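Local atomic coordinates of putative esterase/lipase/thioesterase (Silicibacter sp., PDB entry 2PBL), a protein that probably hydrolyses ester or thioester bonds, as a putative esterase, lipase or thioesterase of the alpha/beta-hydrolase fold. Residues K206-E215 and A232-H242. Numbering follows the deposited sequence.
Sequences KVTVWVGGAE and ADHVIAFEKHH
E215 and H242 meet through a nearly straight hydrogen bond from H242 ND1 to E215 OE1 (2.8 Å). The carboxylate oxygen lies near the imidazole plane, yet the ring approaches from above the carboxylate, the two planes standing 67° apart. The other oxygen, E215 OE2, accepts from G212 N at 2.9 Å and also bonds S167, so both oxygens are gripped and the carboxylate's rotation is fixed. With an alanine here in place of E215, H242 ND1 would probably lose its acceptor and G212 N its carboxylate partner, leaving the ring held mainly from its NE2 side.

The loops carrying the pair are tied by A214 N to K240 O (2.9 Å). Leading into these loops, strands 206-212 and 233-237 run parallel in a beta-alpha-beta unit whose crossover is helix 217-230, their ladder including a nearly straight bond from V235 N to V209 O (2.8 Å). On the sheet face that also bears T208 and D233, V235 CG1 lies over one face of the six-membered ring of W210, 3.6 Å from its centroid and 8° off the normal, a CH-pi contact; W210 CG, anti to its own N (chi1 -170°), lays the indole alongside the valine.

H242 NE2 bonds S137 OG, within a probable nucleophile elbow; the chain S137-H242-E215 has the geometry of a Ser-His-Glu triad, consistent with the putative hydrolase activity, the glutamate holding the histidine in orientation.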
ATOM      1  N   LYS A 206     -11.723   1.127  10.465  1.00 12.16           N
ATOM      2  CA  LYS A 206     -12.439   1.999   9.547  1.00 13.00           C
ATOM      3  C   LYS A 206     -11.623   1.935   8.253  1.00 12.56           C
ATOM      4  O   LYS A 206     -10.425   2.312   8.221  1.00 12.31           O
ATOM      5  CB  LYS A 206     -12.512   3.424  10.075  1.00  9.58           C
ATOM      6  CG  LYS A 206     -13.505   4.326   9.328  1.00 22.00           C
ATOM      7  CD  LYS A 206     -13.539   5.717  10.008  1.00 23.29           C
ATOM      8  CE  LYS A 206     -14.682   6.674   9.571  1.00 25.52           C
ATOM      9  NZ  LYS A 206     -14.590   7.995  10.395  1.00 29.36           N
ATOM     10  N   VAL A 207     -12.282   1.483   7.201  1.00 11.90           N
ATOM     11  CA  VAL A 207     -11.689   1.334   5.905  1.00 11.56           C
ATOM     12  C   VAL A 207     -12.249   2.434   4.987  1.00 10.76           C
ATOM     13  O   VAL A 207     -13.444   2.595   4.870  1.00 10.78           O
ATOM     14  CB  VAL A 207     -12.050  -0.048   5.258  1.00 12.36           C
ATOM     15  CG1 VAL A 207     -11.375  -0.150   3.838  1.00 16.12           C
ATOM     16  CG2 VAL A 207     -11.613  -1.191   6.127  1.00 16.16           C
ATOM     17  N   THR A 208     -11.348   3.135   4.308  1.00 12.33           N
ATOM     18  CA  THR A 208     -11.723   4.206   3.382  1.00 13.35           C
ATOM     19  C   THR A 208     -10.965   3.936   2.079  1.00 13.84           C
ATOM     20  O   THR A 208      -9.745   3.943   2.071  1.00 13.96           O
ATOM     21  CB  THR A 208     -11.379   5.604   3.931  1.00 13.05           C
ATOM     22  OG1 THR A 208     -12.012   5.820   5.208  1.00 13.80           O
ATOM     23  CG2 THR A 208     -11.868   6.695   2.953  1.00 17.00           C
ATOM     24  N   VAL A 209     -11.701   3.672   1.010  1.00 14.21           N
ATOM     25  CA  VAL A 209     -11.114   3.439  -0.300  1.00 11.96           C
ATOM     26  C   VAL A 209     -10.956   4.798  -0.969  1.00 14.01           C
ATOM     27  O   VAL A 209     -11.898   5.572  -1.136  1.00 12.48           O
ATOM     28  CB  VAL A 209     -11.934   2.470  -1.141  1.00 16.76           C
ATOM     29  CG1 VAL A 209     -11.196   2.157  -2.461  1.00 11.13           C
ATOM     30  CG2 VAL A 209     -12.201   1.212  -0.355  1.00 18.08           C
ATOM     31  N   TRP A 210      -9.718   5.090  -1.313  1.00 13.93           N
ATOM     32  CA  TRP A 210      -9.343   6.391  -1.841  1.00 14.14           C
ATOM     33  C   TRP A 210      -8.869   6.173  -3.263  1.00 15.46           C
ATOM     34  O   TRP A 210      -7.931   5.449  -3.508  1.00 13.89           O
ATOM     35  CB  TRP A 210      -8.239   6.962  -0.942  1.00 16.35           C
ATOM     36  CG  TRP A 210      -7.903   8.355  -1.192  1.00 14.02           C
ATOM     37  CD1 TRP A 210      -7.237   8.855  -2.283  1.00 19.46           C
ATOM     38  CD2 TRP A 210      -8.255   9.472  -0.384  1.00 14.12           C
ATOM     39  NE1 TRP A 210      -7.138  10.211  -2.175  1.00 17.94           N
ATOM     40  CE2 TRP A 210      -7.767  10.621  -1.030  1.00 15.37           C
ATOM     41  CE3 TRP A 210      -8.938   9.615   0.836  1.00 17.59           C
ATOM     42  CZ2 TRP A 210      -7.908  11.912  -0.486  1.00 20.54           C
ATOM     43  CZ3 TRP A 210      -9.098  10.889   1.362  1.00 18.39           C
ATOM     44  CH2 TRP A 210      -8.563  12.020   0.710  1.00 19.14           C
ATOM     45  N   VAL A 211      -9.496   6.837  -4.217  1.00 14.66           N
ATOM     46  CA  VAL A 211      -9.106   6.641  -5.613  1.00 15.77           C
ATOM     47  C   VAL A 211      -9.135   7.949  -6.381  1.00 16.30           C
ATOM     48  O   VAL A 211      -9.921   8.814  -6.079  1.00 15.27           O
ATOM     49  CB  VAL A 211     -10.023   5.583  -6.257  1.00 14.62           C
ATOM     50  CG1 VAL A 211     -11.470   6.056  -6.359  1.00 17.10           C
ATOM     51  CG2 VAL A 211      -9.498   5.158  -7.613  1.00 12.07           C
ATOM     52  N   GLY A 212      -8.268   8.093  -7.371  1.00 16.74           N
ATOM     53  CA  GLY A 212      -8.232   9.330  -8.134  1.00 16.40           C
ATOM     54  C   GLY A 212      -9.334   9.432  -9.168  1.00 15.16           C
ATOM     55  O   GLY A 212      -9.616   8.479  -9.900  1.00 17.28           O
ATOM     56  N   GLY A 213      -9.974  10.598  -9.213  1.00 15.20           N
ATOM     57  CA  GLY A 213     -11.073  10.867 -10.133  1.00 16.97           C
ATOM     58  C   GLY A 213     -10.768  10.713 -11.621  1.00 14.33           C
ATOM     59  O   GLY A 213     -11.642  10.326 -12.403  1.00 15.95           O
ATOM     60  N   ALA A 214      -9.534  10.993 -11.987  1.00 16.67           N
ATOM     61  CA  ALA A 214      -9.077  10.897 -13.367  1.00 17.17           C
ATOM     62  C   ALA A 214      -8.403   9.574 -13.647  1.00 17.19           C
ATOM     63  O   ALA A 214      -7.676   9.483 -14.612  1.00 16.81           O
ATOM     64  CB  ALA A 214      -8.092  12.064 -13.666  1.00 15.87           C
ATOM     65  N   GLU A 215      -8.608   8.546 -12.809  1.00 16.72           N
ATOM     66  CA  GLU A 215      -7.929   7.284 -13.011  1.00 16.68           C
ATOM     67  C   GLU A 215      -8.581   6.453 -14.061  1.00 19.44           C
ATOM     68  O   GLU A 215      -9.695   6.757 -14.494  1.00 17.36           O
ATOM     69  CB  GLU A 215      -7.816   6.482 -11.715  1.00 18.81           C
ATOM     70  CG  GLU A 215      -6.718   7.026 -10.809  1.00 15.44           C
ATOM     71  CD  GLU A 215      -6.281   6.027  -9.728  1.00 17.82           C
ATOM     72  OE1 GLU A 215      -5.983   4.872 -10.102  1.00 19.91           O
ATOM     73  OE2 GLU A 215      -6.249   6.419  -8.528  1.00 18.78           O
ATOM     74  N   ALA A 232     -17.357   0.025   2.827  1.00 13.50           N
ATOM     75  CA  ALA A 232     -16.297   0.915   3.276  1.00 14.87           C
ATOM     76  C   ALA A 232     -16.639   2.342   2.910  1.00 16.78           C
ATOM     77  O   ALA A 232     -17.532   2.551   2.093  1.00 17.81           O
ATOM     78  CB  ALA A 232     -14.957   0.526   2.621  1.00 13.86           C
ATOM     79  N   ASP A 233     -15.972   3.329   3.532  1.00 14.98           N
ATOM     80  CA  ASP A 233     -16.086   4.728   3.067  1.00 14.19           C
ATOM     81  C   ASP A 233     -15.410   4.764   1.676  1.00 15.05           C
ATOM     82  O   ASP A 233     -14.652   3.850   1.303  1.00 15.01           O
ATOM     83  CB  ASP A 233     -15.434   5.757   4.002  1.00 12.98           C
ATOM     84  CG  ASP A 233     -16.223   5.967   5.330  1.00 18.55           C
ATOM     85  OD1 ASP A 233     -17.198   5.222   5.566  1.00 30.21           O
ATOM     86  OD2 ASP A 233     -15.859   6.869   6.132  1.00 26.47           O
ATOM     87  N   HIS A 234     -15.710   5.813   0.906  1.00 14.96           N
ATOM     88  CA  HIS A 234     -15.208   5.966  -0.441  1.00 14.58           C
ATOM     89  C   HIS A 234     -14.947   7.416  -0.745  1.00 16.33           C
ATOM     90  O   HIS A 234     -15.853   8.201  -0.661  1.00 16.90           O
ATOM     91  CB  HIS A 234     -16.279   5.437  -1.402  1.00 15.52           C
ATOM     92  CG  HIS A 234     -15.840   5.349  -2.835  1.00 10.66           C
ATOM     93  ND1 HIS A 234     -16.738   5.120  -3.859  1.00 20.99           N
ATOM     94  CD2 HIS A 234     -14.602   5.366  -3.411  1.00 15.74           C
ATOM     95  CE1 HIS A 234     -16.081   5.023  -5.003  1.00 18.38           C
ATOM     96  NE2 HIS A 234     -14.787   5.166  -4.763  1.00 19.23           N
ATOM     97  N   VAL A 235     -13.702   7.728  -1.119  1.00 15.89           N
ATOM     98  CA  VAL A 235     -13.283   9.058  -1.529  1.00 16.28           C
ATOM     99  C   VAL A 235     -12.739   9.068  -2.965  1.00 18.72           C
ATOM    100  O   VAL A 235     -11.818   8.290  -3.313  1.00 18.34           O
ATOM    101  CB  VAL A 235     -12.232   9.627  -0.617  1.00 15.68           C
ATOM    102  CG1 VAL A 235     -11.762  10.998  -1.148  1.00 18.06           C
ATOM    103  CG2 VAL A 235     -12.782   9.796   0.818  1.00 15.33           C
ATOM    104  N   ILE A 236     -13.290   9.961  -3.793  1.00 18.09           N
ATOM    105  CA  ILE A 236     -12.748  10.177  -5.148  1.00 19.07           C
ATOM    106  C   ILE A 236     -11.974  11.512  -5.139  1.00 17.34           C
ATOM    107  O   ILE A 236     -12.571  12.587  -5.003  1.00 18.73           O
ATOM    108  CB  ILE A 236     -13.850  10.151  -6.183  1.00 21.44           C
ATOM    109  CG1 ILE A 236     -14.492   8.778  -6.159  1.00 23.32           C
ATOM    110  CG2 ILE A 236     -13.300  10.403  -7.608  1.00 21.12           C
ATOM    111  CD1 ILE A 236     -15.583   8.662  -7.086  1.00 33.55           C
ATOM    112  N   ALA A 237     -10.648  11.449  -5.240  1.00 16.24           N
ATOM    113  CA  ALA A 237      -9.794  12.631  -5.184  1.00 15.68           C
ATOM    114  C   ALA A 237      -9.869  13.414  -6.507  1.00 17.84           C
ATOM    115  O   ALA A 237      -9.496  12.893  -7.573  1.00 17.73           O
ATOM    116  CB  ALA A 237      -8.359  12.212  -4.909  1.00 16.65           C
ATOM    117  N   PHE A 238     -10.370  14.649  -6.428  1.00 18.19           N
ATOM    118  CA  PHE A 238     -10.596  15.478  -7.627  1.00 16.28           C
ATOM    119  C   PHE A 238      -9.437  15.503  -8.624  1.00 16.35           C
ATOM    120  O   PHE A 238      -8.335  15.923  -8.304  1.00 17.26           O
ATOM    121  CB  PHE A 238     -10.950  16.890  -7.217  1.00 18.37           C
ATOM    122  CG  PHE A 238     -11.182  17.801  -8.382  1.00 16.24           C
ATOM    123  CD1 PHE A 238     -12.391  17.741  -9.084  1.00 22.17           C
ATOM    124  CD2 PHE A 238     -10.197  18.710  -8.785  1.00 21.48           C
ATOM    125  CE1 PHE A 238     -12.624  18.591 -10.183  1.00 20.82           C
ATOM    126  CE2 PHE A 238     -10.419  19.560  -9.881  1.00 19.60           C
ATOM    127  CZ  PHE A 238     -11.638  19.496 -10.577  1.00 21.18           C
ATOM    128  N   GLU A 239      -9.705  15.016  -9.829  1.00 16.84           N
ATOM    129  CA  GLU A 239      -8.759  15.022 -10.962  1.00 17.10           C
ATOM    130  C   GLU A 239      -7.423  14.342 -10.756  1.00 16.39           C
ATOM    131  O   GLU A 239      -6.536  14.492 -11.564  1.00 18.72           O
ATOM    132  CB  GLU A 239      -8.559  16.448 -11.495  1.00 18.94           C
ATOM    133  CG  GLU A 239      -9.809  17.055 -12.048  1.00 21.64           C
ATOM    134  CD  GLU A 239     -10.414  16.325 -13.242  1.00 33.28           C
ATOM    135  OE1 GLU A 239      -9.767  15.442 -13.823  1.00 37.30           O
ATOM    136  OE2 GLU A 239     -11.554  16.668 -13.627  1.00 46.52           O
ATOM    137  N   LYS A 240      -7.307  13.514  -9.729  1.00 15.50           N
ATOM    138  CA  LYS A 240      -6.069  12.765  -9.497  1.00 15.96           C
ATOM    139  C   LYS A 240      -5.943  11.542 -10.390  1.00 17.47           C
ATOM    140  O   LYS A 240      -6.968  10.905 -10.735  1.00 15.91           O
ATOM    141  CB  LYS A 240      -5.950  12.363  -8.036  1.00 16.24           C
ATOM    142  CG  LYS A 240      -5.832  13.512  -7.055  1.00 15.84           C
ATOM    143  CD  LYS A 240      -4.611  14.390  -7.244  1.00 20.74           C
ATOM    144  CE  LYS A 240      -4.608  15.540  -6.251  1.00 23.20           C
ATOM    145  NZ  LYS A 240      -3.500  16.482  -6.567  1.00 38.29           N
ATOM    146  N   HIS A 241      -4.688  11.242 -10.786  1.00 16.91           N
ATOM    147  CA  HIS A 241      -4.410  10.054 -11.591  1.00 17.04           C
ATOM    148  C   HIS A 241      -3.654   9.068 -10.700  1.00 15.86           C
ATOM    149  O   HIS A 241      -3.448   9.331  -9.534  1.00 13.21           O
ATOM    150  CB  HIS A 241      -3.689  10.345 -12.923  1.00 13.53           C
ATOM    151  CG  HIS A 241      -2.446  11.145 -12.786  1.00 19.20           C
ATOM    152  ND1 HIS A 241      -1.313  10.666 -12.170  1.00 14.39           N
ATOM    153  CD2 HIS A 241      -2.141  12.381 -13.230  1.00 17.78           C
ATOM    154  CE1 HIS A 241      -0.385  11.598 -12.179  1.00 20.87           C
ATOM    155  NE2 HIS A 241      -0.858  12.648 -12.824  1.00 18.26           N
ATOM    156  N   HIS A 242      -3.282   7.918 -11.243  1.00 16.06           N
ATOM    157  CA  HIS A 242      -2.676   6.840 -10.433  1.00 16.32           C
ATOM    158  C   HIS A 242      -1.366   7.195  -9.784  1.00 15.98           C
ATOM    159  O   HIS A 242      -1.001   6.602  -8.770  1.00 17.93           O
ATOM    160  CB  HIS A 242      -2.524   5.576 -11.319  1.00 15.20           C
ATOM    161  CG  HIS A 242      -2.410   4.292 -10.555  1.00 20.68           C
ATOM    162  ND1 HIS A 242      -3.440   3.790  -9.788  1.00 18.18           N
ATOM    163  CD2 HIS A 242      -1.405   3.390 -10.475  1.00 22.09           C
ATOM    164  CE1 HIS A 242      -3.063   2.649  -9.244  1.00 20.73           C
ATOM    165  NE2 HIS A 242      -1.844   2.366  -9.668  1.00 19.98           N
TER
HETATM  166  O   HOH W   1     -13.522   7.907   6.081  1.00 19.30           O